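Local atomic coordinates of aldehyde dehydrogenase (PDB entry 3K9D), a protein that probably catalyses oxidation or reduction at aldehyde or oxo groups, with NAD or NADP as the electron carrier. Residues Pro223-Arg228 and Leu375-Glu380; Ala327-Val332 and Ala348-Glu353; Gly248-Ser253 and Pro402-Gly407. One frame throughout, in Å; residues are numbered along the deposited sequence.

Overall arrangement
Contacts 1 and 2 lie in the seven-stranded parallel sheet, and contact 3 lies beside it, between pieces that join its strands. Contact 1 pairs strands 223-226 and 374-378; contact 2 pairs 324-328 with 346-352 farther across, with strand 256-260 between the two pairs, about 14 Å between centres. Contact 3, its centre about 15 and 20 Å from those of contacts 1 and 2, joins the loop before strand 256-260 to the short helix after strand 396-399. Ile-376 packs on Gly-403, tying contacts 1 and 3. Along the chain these two alternate, and contact 2 falls between 248-253 and 375-380. Segments distant in sequence thus meet, setting the probable catalytic cysteine loop beside the sheet.

Contact 1. Residues Pro223-Arg228 and Leu375-Glu380; sequences PAFIER and LIIHSE
The Phe-225 ring meets Ile-377 obliquely, CD2 lying 4.0 Å from Ile-377 CD1, and the two side chains run side by side in the same direction. One face of this ring carries Glu-227 CB, 3.6 Å above the plane and offset toward the rim. Phe-388 of helix 382-391 meets the Phe-225 ring too, the two planes about 20° apart. The His-378 ring points to the other face of the sheet. Phe-225 O sits at its edge, near the ring plane, and Ile-226 CG1 approaches it obliquely. Behind these side chains is a parallel beta ladder, two neighbouring strands of the seven-stranded sheet, their short segments 12° apart. Four backbone bonds zigzag across it. Ile-376 N donates to Pro-223 O at 2.8 Å, and Ile-376 O takes the N-H of Phe-225; the same step then repeats with His-378 N on Phe-225 O and Glu-227 N on His-378 O. Strands 256-260 and 396-399 continue the pairing on the outer flanks of the pair, placing both strands in the sheet's interior. Ala-224 and Ile-376 share the His-378 face, CB to CB at 4.1 Å. At the end of the ladder Glu-227 bends at chi2 (-93°), turning its carboxylate toward Ser-379. Ser-379 OG donates to Glu-227 OE1 over 2.7 Å, coming from above the carboxylate plane. Ser-229 OG also bonds to that oxygen and to Ser-379 OG, linking the three side chains.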
loop_
_atom_site.group_PDB
_atom_site.type_symbol
_atom_site.label_atom_id
_atom_site.label_comp_id
_atom_site.label_asym_id
_atom_site.label_seq_id
_atom_site.Cartn_x
_atom_site.Cartn_y
_atom_site.Cartn_z
ATOM N N PRO A 223 -7.183 -19.275 15.759
ATOM C CA PRO A 223 -7.973 -19.987 16.775
ATOM C C PRO A 223 -9.467 -19.914 16.479
ATOM O O PRO A 223 -9.942 -18.923 15.883
ATOM C CB PRO A 223 -7.664 -19.223 18.078
ATOM C CG PRO A 223 -6.411 -18.449 17.795
ATOM C CD PRO A 223 -6.516 -18.090 16.328
ATOM N N ALA A 224 -10.200 -20.957 16.875
ATOM C CA ALA A 224 -11.675 -20.933 16.854
ATOM C C ALA A 224 -12.180 -21.060 18.276
ATOM O O ALA A 224 -12.114 -22.132 18.865
ATOM C CB ALA A 224 -12.232 -22.060 16.002
ATOM N N PHE A 225 -12.679 -19.956 18.821
ATOM C CA PHE A 225 -13.187 -19.922 20.196
ATOM C C PHE A 225 -14.693 -20.258 20.191
ATOM O O PHE A 225 -15.532 -19.469 19.754
ATOM C CB PHE A 225 -12.868 -18.558 20.857
ATOM C CG PHE A 225 -13.441 -18.369 22.252
ATOM C CD1 PHE A 225 -13.536 -19.420 23.152
ATOM C CD2 PHE A 225 -13.867 -17.110 22.661
ATOM C CE1 PHE A 225 -14.076 -19.229 24.414
ATOM C CE2 PHE A 225 -14.393 -16.900 23.929
ATOM C CZ PHE A 225 -14.505 -17.969 24.805
ATOM N N ILE A 226 -15.021 -21.464 20.641
ATOM C CA ILE A 226 -16.420 -21.814 20.827
ATOM C C ILE A 226 -16.749 -21.321 22.224
ATOM O O ILE A 226 -16.412 -21.970 23.221
ATOM C CB ILE A 226 -16.677 -23.331 20.734
ATOM C CG1 ILE A 226 -16.115 -23.917 19.439
ATOM C CG2 ILE A 226 -18.160 -23.621 20.883
ATOM C CD1 ILE A 226 -16.249 -25.465 19.354
ATOM N N GLU A 227 -17.363 -20.143 22.281
ATOM C CA GLU A 227 -17.702 -19.504 23.523
ATOM C C GLU A 227 -18.944 -20.209 24.078
ATOM O O GLU A 227 -19.644 -20.883 23.328
ATOM C CB GLU A 227 -17.894 -18.002 23.272
ATOM C CG GLU A 227 -18.093 -17.154 24.510
ATOM C CD GLU A 227 -19.554 -16.971 24.859
ATOM O OE1 GLU A 227 -20.397 -17.046 23.938
ATOM O OE2 GLU A 227 -19.851 -16.757 26.049
ATOM N N ARG A 228 -19.198 -20.088 25.383
ATOM C CA ARG A 228 -20.221 -20.902 26.045
ATOM C C ARG A 228 -21.657 -20.676 25.562
ATOM O O ARG A 228 -22.492 -21.575 25.657
ATOM C CB ARG A 228 -20.114 -20.795 27.570
ATOM C CG ARG A 228 -20.522 -19.452 28.165
ATOM C CD ARG A 228 -20.420 -19.504 29.693
ATOM N NE ARG A 228 -19.028 -19.536 30.134
ATOM C CZ ARG A 228 -18.626 -19.656 31.399
ATOM N NH1 ARG A 228 -19.505 -19.782 32.378
ATOM N NH2 ARG A 228 -17.332 -19.669 31.688
ATOM N N LEU A 375 -9.095 -14.995 12.936
ATOM C CA LEU A 375 -9.533 -15.674 14.150
ATOM C C LEU A 375 -11.037 -15.929 13.961
ATOM O O LEU A 375 -11.720 -15.151 13.311
ATOM C CB LEU A 375 -9.255 -14.826 15.410
ATOM C CG LEU A 375 -9.728 -15.347 16.780
ATOM C CD1 LEU A 375 -8.779 -15.012 17.875
ATOM C CD2 LEU A 375 -11.113 -14.811 17.137
ATOM N N ILE A 376 -11.531 -17.037 14.504
ATOM C CA ILE A 376 -12.936 -17.425 14.360
ATOM C C ILE A 376 -13.553 -17.490 15.763
ATOM O O ILE A 376 -12.905 -17.902 16.708
ATOM C CB ILE A 376 -13.092 -18.787 13.600
ATOM C CG1 ILE A 376 -12.319 -18.798 12.273
ATOM C CG2 ILE A 376 -14.578 -19.123 13.359
ATOM C CD1 ILE A 376 -10.907 -19.411 12.349
ATOM N N ILE A 377 -14.782 -17.000 15.913
ATOM C CA ILE A 377 -15.485 -17.103 17.175
ATOM C C ILE A 377 -16.919 -17.595 16.936
ATOM O O ILE A 377 -17.599 -17.160 15.996
ATOM C CB ILE A 377 -15.502 -15.744 17.963
ATOM C CG1 ILE A 377 -16.068 -15.952 19.385
ATOM C CG2 ILE A 377 -16.258 -14.671 17.193
ATOM C CD1 ILE A 377 -16.092 -14.708 20.293
ATOM N N HIS A 378 -17.355 -18.516 17.791
ATOM C CA HIS A 378 -18.722 -18.991 17.789
ATOM C C HIS A 378 -19.315 -18.573 19.097
ATOM O O HIS A 378 -18.824 -18.947 20.165
ATOM C CB HIS A 378 -18.783 -20.514 17.595
ATOM C CG HIS A 378 -18.138 -20.976 16.327
ATOM N ND1 HIS A 378 -18.839 -21.162 15.154
ATOM C CD2 HIS A 378 -16.849 -21.287 16.047
ATOM C CE1 HIS A 378 -18.010 -21.566 14.210
ATOM N NE2 HIS A 378 -16.793 -21.633 14.722
ATOM N N SER A 379 -20.365 -17.772 19.004
ATOM C CA SER A 379 -20.930 -17.116 20.162
ATOM C C SER A 379 -22.259 -16.525 19.773
ATOM O O SER A 379 -22.439 -16.104 18.630
ATOM C CB SER A 379 -20.024 -15.967 20.632
ATOM O OG SER A 379 -20.517 -15.419 21.830
ATOM N N GLU A 380 -23.178 -16.488 20.733
ATOM C CA GLU A 380 -24.406 -15.711 20.583
ATOM C C GLU A 380 -24.383 -14.460 21.472
ATOM O O GLU A 380 -25.410 -13.796 21.689
ATOM C CB GLU A 380 -25.640 -16.575 20.866
ATOM C CG GLU A 380 -25.778 -17.795 19.929
ATOM C CD GLU A 380 -26.040 -17.409 18.482
ATOM O OE1 GLU A 380 -26.703 -16.377 18.252
ATOM O OE2 GLU A 380 -25.584 -18.132 17.570
#

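Contact 2. Residues Ala327-Val332 and Ala348-Glu353; sequences AEETKV and AFYTAE
Tyr-350, its CG anti to the carbonyl carbon (chi1 -65°), swings its ring under Glu-329 CB, which rests over one face of the phenol in a CH-pi contact, 4.1 Å from the ring centroid. Glu-329 has its CG opposite the backbone N (chi1 -177°), which carries that atom on to within 3.5 Å of Tyr-350 OH. A bend at chi2 (59°) turns the carboxylate back to its own chain: OE2 accepts on its anti side from both Thr-330 N and Lys-331 N, which holds the backbone of these two residues against the carboxylate. The backbone there brings Lys-331 O to the edge of the tyrosine ring, in its plane, and Tyr-350 OH donates to it at 2.9 Å. Val-332 CG2 lies near the same hydroxyl. Earlier in the segments, Phe-349 N bonds to Ala-327 O and Glu-329 N to Phe-349 O. Glu-328 runs beside Phe-349, CG to CD2 at 4.2 Å, and forms a salt bridge with Lys-264. Helix 261-273 covers Phe-349, whereas Leu-361 of helix 355-368 touches Tyr-350. Such parallel strands with helices packed on both faces are the alpha/beta construction of the catalytic domain in aldehyde dehydrogenases.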
loop_
_atom_site.group_PDB
_atom_site.type_symbol
_atom_site.label_atom_id
_atom_site.label_comp_id
_atom_site.label_asym_id
_atom_site.label_seq_id
_atom_site.Cartn_x
_atom_site.Cartn_y
_atom_site.Cartn_z
ATOM N N ALA A 327 -5.291 -32.666 18.930
ATOM C CA ALA A 327 -4.353 -32.803 20.024
ATOM C C ALA A 327 -4.620 -31.711 21.034
ATOM O O ALA A 327 -4.625 -30.531 20.688
ATOM C CB ALA A 327 -2.932 -32.680 19.507
ATOM N N GLU A 328 -4.858 -32.101 22.280
ATOM C CA GLU A 328 -4.955 -31.127 23.349
ATOM C C GLU A 328 -3.592 -30.459 23.536
ATOM O O GLU A 328 -2.540 -31.110 23.419
ATOM C CB GLU A 328 -5.490 -31.756 24.639
ATOM C CG GLU A 328 -7.004 -32.058 24.563
ATOM C CD GLU A 328 -7.609 -32.477 25.883
ATOM O OE1 GLU A 328 -7.487 -31.734 26.883
ATOM O OE2 GLU A 328 -8.241 -33.546 25.915
ATOM N N GLU A 329 -3.622 -29.150 23.763
ATOM C CA GLU A 329 -2.404 -28.354 23.899
ATOM C C GLU A 329 -2.531 -27.384 25.076
ATOM O O GLU A 329 -3.640 -26.967 25.428
ATOM C CB GLU A 329 -2.141 -27.600 22.584
ATOM C CG GLU A 329 -0.849 -26.783 22.557
ATOM C CD GLU A 329 0.377 -27.628 22.785
ATOM O OE1 GLU A 329 0.730 -28.392 21.874
ATOM O OE2 GLU A 329 0.990 -27.530 23.870
ATOM N N THR A 330 -1.395 -27.023 25.679
ATOM C CA THR A 330 -1.353 -26.062 26.799
ATOM C C THR A 330 -0.401 -24.868 26.543
ATOM O O THR A 330 -0.473 -23.837 27.226
ATOM C CB THR A 330 -0.907 -26.746 28.121
ATOM O OG1 THR A 330 0.473 -27.126 28.029
ATOM C CG2 THR A 330 -1.735 -27.984 28.440
ATOM N N LYS A 331 0.483 -25.024 25.564
ATOM C CA LYS A 331 1.594 -24.098 25.335
ATOM C C LYS A 331 1.500 -23.404 23.973
ATOM O O LYS A 331 0.786 -23.852 23.075
ATOM C CB LYS A 331 2.929 -24.853 25.421
ATOM C CG LYS A 331 3.331 -25.272 26.823
ATOM C CD LYS A 331 4.504 -26.255 26.810
ATOM C CE LYS A 331 5.853 -25.549 26.698
ATOM N NZ LYS A 331 7.003 -26.503 26.824
ATOM N N VAL A 332 2.243 -22.306 23.842
ATOM C CA VAL A 332 2.374 -21.537 22.606
ATOM C C VAL A 332 3.879 -21.322 22.356
ATOM O O VAL A 332 4.627 -21.070 23.289
ATOM C CB VAL A 332 1.641 -20.164 22.726
ATOM C CG1 VAL A 332 1.770 -19.369 21.463
ATOM C CG2 VAL A 332 0.165 -20.351 23.047
ATOM N N ALA A 348 -5.083 -28.225 17.101
ATOM C CA ALA A 348 -4.878 -28.100 18.550
ATOM C C ALA A 348 -6.189 -27.868 19.283
ATOM O O ALA A 348 -7.146 -27.353 18.712
ATOM C CB ALA A 348 -3.892 -26.958 18.865
ATOM N N PHE A 349 -6.226 -28.229 20.564
ATOM C CA PHE A 349 -7.410 -28.022 21.404
ATOM C C PHE A 349 -7.010 -27.454 22.776
ATOM O O PHE A 349 -6.369 -28.141 23.568
ATOM C CB PHE A 349 -8.166 -29.343 21.573
ATOM C CG PHE A 349 -9.542 -29.196 22.170
ATOM C CD1 PHE A 349 -10.672 -29.254 21.359
ATOM C CD2 PHE A 349 -9.713 -29.036 23.554
ATOM C CE1 PHE A 349 -11.927 -29.122 21.893
ATOM C CE2 PHE A 349 -10.982 -28.897 24.093
ATOM C CZ PHE A 349 -12.082 -28.961 23.271
ATOM N N TYR A 350 -7.397 -26.208 23.049
ATOM C CA TYR A 350 -7.047 -25.534 24.311
ATOM C C TYR A 350 -8.261 -25.358 25.212
ATOM O O TYR A 350 -9.378 -25.129 24.733
ATOM C CB TYR A 350 -6.490 -24.136 24.059
ATOM C CG TYR A 350 -5.172 -24.030 23.325
ATOM C CD1 TYR A 350 -3.962 -23.987 24.026
ATOM C CD2 TYR A 350 -5.137 -23.917 21.935
ATOM C CE1 TYR A 350 -2.746 -23.842 23.356
ATOM C CE2 TYR A 350 -3.920 -23.808 21.249
ATOM C CZ TYR A 350 -2.733 -23.758 21.966
ATOM O OH TYR A 350 -1.536 -23.628 21.302
ATOM N N THR A 351 -8.021 -25.412 26.516
ATOM C CA THR A 351 -9.044 -25.133 27.521
ATOM C C THR A 351 -8.655 -23.909 28.363
ATOM O O THR A 351 -7.566 -23.844 28.938
ATOM C CB THR A 351 -9.296 -26.352 28.423
ATOM O OG1 THR A 351 -9.507 -27.516 27.602
ATOM C CG2 THR A 351 -10.524 -26.127 29.323
ATOM N N ALA A 352 -9.555 -22.933 28.378
ATOM C CA ALA A 352 -9.447 -21.703 29.168
ATOM C C ALA A 352 -10.598 -21.693 30.174
ATOM O O ALA A 352 -11.526 -22.491 30.033
ATOM C CB ALA A 352 -9.537 -20.505 28.246
ATOM N N GLU A 353 -10.552 -20.814 31.180
ATOM C CA GLU A 353 -11.607 -20.787 32.197
ATOM C C GLU A 353 -12.722 -19.817 31.823
ATOM O O GLU A 353 -13.896 -20.118 32.018
ATOM C CB GLU A 353 -11.082 -20.465 33.609
ATOM C CG GLU A 353 -9.866 -21.256 34.098
ATOM C CD GLU A 353 -9.962 -22.747 33.846
ATOM O OE1 GLU A 353 -10.976 -23.361 34.246
ATOM O OE2 GLU A 353 -9.007 -23.301 33.252
#

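Contact 3. Residues Gly248-Ser253 and Pro402-Gly407; sequences GTICAS and PGALGG
Ala-404 CB touches two side chains of the loop, Ser-253 CB at 3.7 Å and Ile-250 CG2 at 3.8 Å. Ile-250 directs that methyl at the helix because CG2, rather than CG1, is anti to its backbone N. Next to this group, Ala-252 CB meets the helix backbone, 3.4 Å from Gly-403 O and 3.8 Å from Gly-407 CA. The loop can come this close because Gly-403 and Gly-407 carry no side chain on the surface it presses against. Ala-252 O also approaches Gly-403, but no hydrogen bond crosses, so between the two segments the contact is packing.

The loop's shape comes from a type I beta turn, Ile-250 to Ser-253. Its backbone closure, Ser-253 N to Ile-250 O, is weak, and the side chain adds a firmer one: Ser-253 OG sits between the backbone N and the carbonyl carbon (chi1 71°) and donates to Ile-250 O at 2.8 Å, nearly straight on to the carbonyl. In aldehyde dehydrogenases the loop before the strand that corresponds to 256-260 carries the nucleophilic cysteine, and Cys-251 in this loop is consistent with that role. Its side chain starts away from the helix.

In segment 402-407, Pro-402 occupies the N-cap position of the short helix, and its O accepts from Gly-406 N at 2.7 Å. Farther out, Glu-254 OE2 bonds to Gly-403 N and Ser-242 OG to Ala-404 N, so a residue flanking the loop and one in helix 232-243 take up the N-H groups of Gly-403 and Ala-404. Asn-433 ND2 reaches Gly-407 O at the far end, and Leu-405 packs on Leu-452 of the second subunit.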
loop_
_atom_site.group_PDB
_atom_site.type_symbol
_atom_site.label_atom_id
_atom_site.label_comp_id
_atom_site.label_asym_id
_atom_site.label_seq_id
_atom_site.Cartn_x
_atom_site.Cartn_y
_atom_site.Cartn_z
ATOM N N GLY A 248 -7.576 -28.989 4.268
ATOM C CA GLY A 248 -7.009 -27.852 5.025
ATOM C C GLY A 248 -6.020 -26.915 4.330
ATOM O O GLY A 248 -5.219 -26.248 4.996
ATOM N N THR A 249 -6.067 -26.845 2.998
ATOM C CA THR A 249 -5.122 -26.006 2.227
ATOM C C THR A 249 -5.352 -24.496 2.264
ATOM O O THR A 249 -4.461 -23.722 1.917
ATOM C CB THR A 249 -5.128 -26.383 0.732
ATOM O OG1 THR A 249 -6.478 -26.361 0.267
ATOM C CG2 THR A 249 -4.516 -27.755 0.511
ATOM N N ILE A 250 -6.554 -24.076 2.632
ATOM C CA ILE A 250 -6.884 -22.659 2.697
ATOM C C ILE A 250 -6.379 -22.088 4.027
ATOM O O ILE A 250 -6.590 -22.689 5.079
ATOM C CB ILE A 250 -8.414 -22.448 2.466
ATOM C CG1 ILE A 250 -8.784 -22.863 1.026
ATOM C CG2 ILE A 250 -8.840 -20.988 2.714
ATOM C CD1 ILE A 250 -10.267 -22.845 0.728
ATOM N N CYS A 251 -5.707 -20.931 3.966
ATOM C CA CYS A 251 -5.053 -20.282 5.125
ATOM C C CYS A 251 -5.987 -19.677 6.179
ATOM O O CYS A 251 -5.578 -19.462 7.323
ATOM C CB CYS A 251 -4.127 -19.174 4.620
ATOM S SG CYS A 251 -4.997 -18.032 3.528
ATOM N N ALA A 252 -7.232 -19.391 5.796
ATOM C CA ALA A 252 -8.229 -18.859 6.726
ATOM C C ALA A 252 -8.944 -19.961 7.563
ATOM O O ALA A 252 -9.741 -19.662 8.459
ATOM C CB ALA A 252 -9.226 -17.989 5.987
ATOM N N SER A 253 -8.603 -21.217 7.303
ATOM C CA SER A 253 -9.108 -22.345 8.090
ATOM C C SER A 253 -8.481 -22.371 9.490
ATOM O O SER A 253 -7.379 -21.836 9.710
ATOM C CB SER A 253 -8.905 -23.668 7.340
ATOM O OG SER A 253 -7.546 -24.047 7.282
ATOM N N PRO A 402 -17.744 -21.234 8.985
ATOM C CA PRO A 402 -16.495 -21.974 8.743
ATOM C C PRO A 402 -15.331 -21.027 8.429
ATOM O O PRO A 402 -15.480 -20.134 7.600
ATOM C CB PRO A 402 -16.808 -22.820 7.500
ATOM C CG PRO A 402 -18.245 -22.669 7.217
ATOM C CD PRO A 402 -18.805 -21.568 8.010
ATOM N N GLY A 403 -14.185 -21.234 9.076
ATOM C CA GLY A 403 -13.002 -20.363 8.903
ATOM C C GLY A 403 -12.503 -20.166 7.480
ATOM O O GLY A 403 -12.332 -19.040 7.042
ATOM N N ALA A 404 -12.277 -21.263 6.763
ATOM C CA ALA A 404 -11.748 -21.237 5.396
ATOM C C ALA A 404 -12.684 -20.512 4.442
ATOM O O ALA A 404 -12.257 -19.695 3.629
ATOM C CB ALA A 404 -11.530 -22.662 4.901
ATOM N N LEU A 405 -13.969 -20.828 4.584
ATOM C CA LEU A 405 -15.031 -20.375 3.726
ATOM C C LEU A 405 -15.488 -18.961 4.105
ATOM O O LEU A 405 -15.889 -18.188 3.251
ATOM C CB LEU A 405 -16.199 -21.370 3.815
ATOM C CG LEU A 405 -16.266 -22.661 2.979
ATOM C CD1 LEU A 405 -14.926 -23.346 2.693
ATOM C CD2 LEU A 405 -17.218 -23.651 3.666
ATOM N N GLY A 406 -15.432 -18.621 5.385
ATOM C CA GLY A 406 -15.812 -17.276 5.801
ATOM C C GLY A 406 -14.729 -16.241 5.533
ATOM O O GLY A 406 -15.031 -15.107 5.153
ATOM N N GLY A 407 -13.469 -16.648 5.703
ATOM C CA GLY A 407 -12.298 -15.758 5.536
ATOM C C GLY A 407 -12.069 -15.297 4.113
ATOM O O GLY A 407 -11.636 -14.159 3.876
#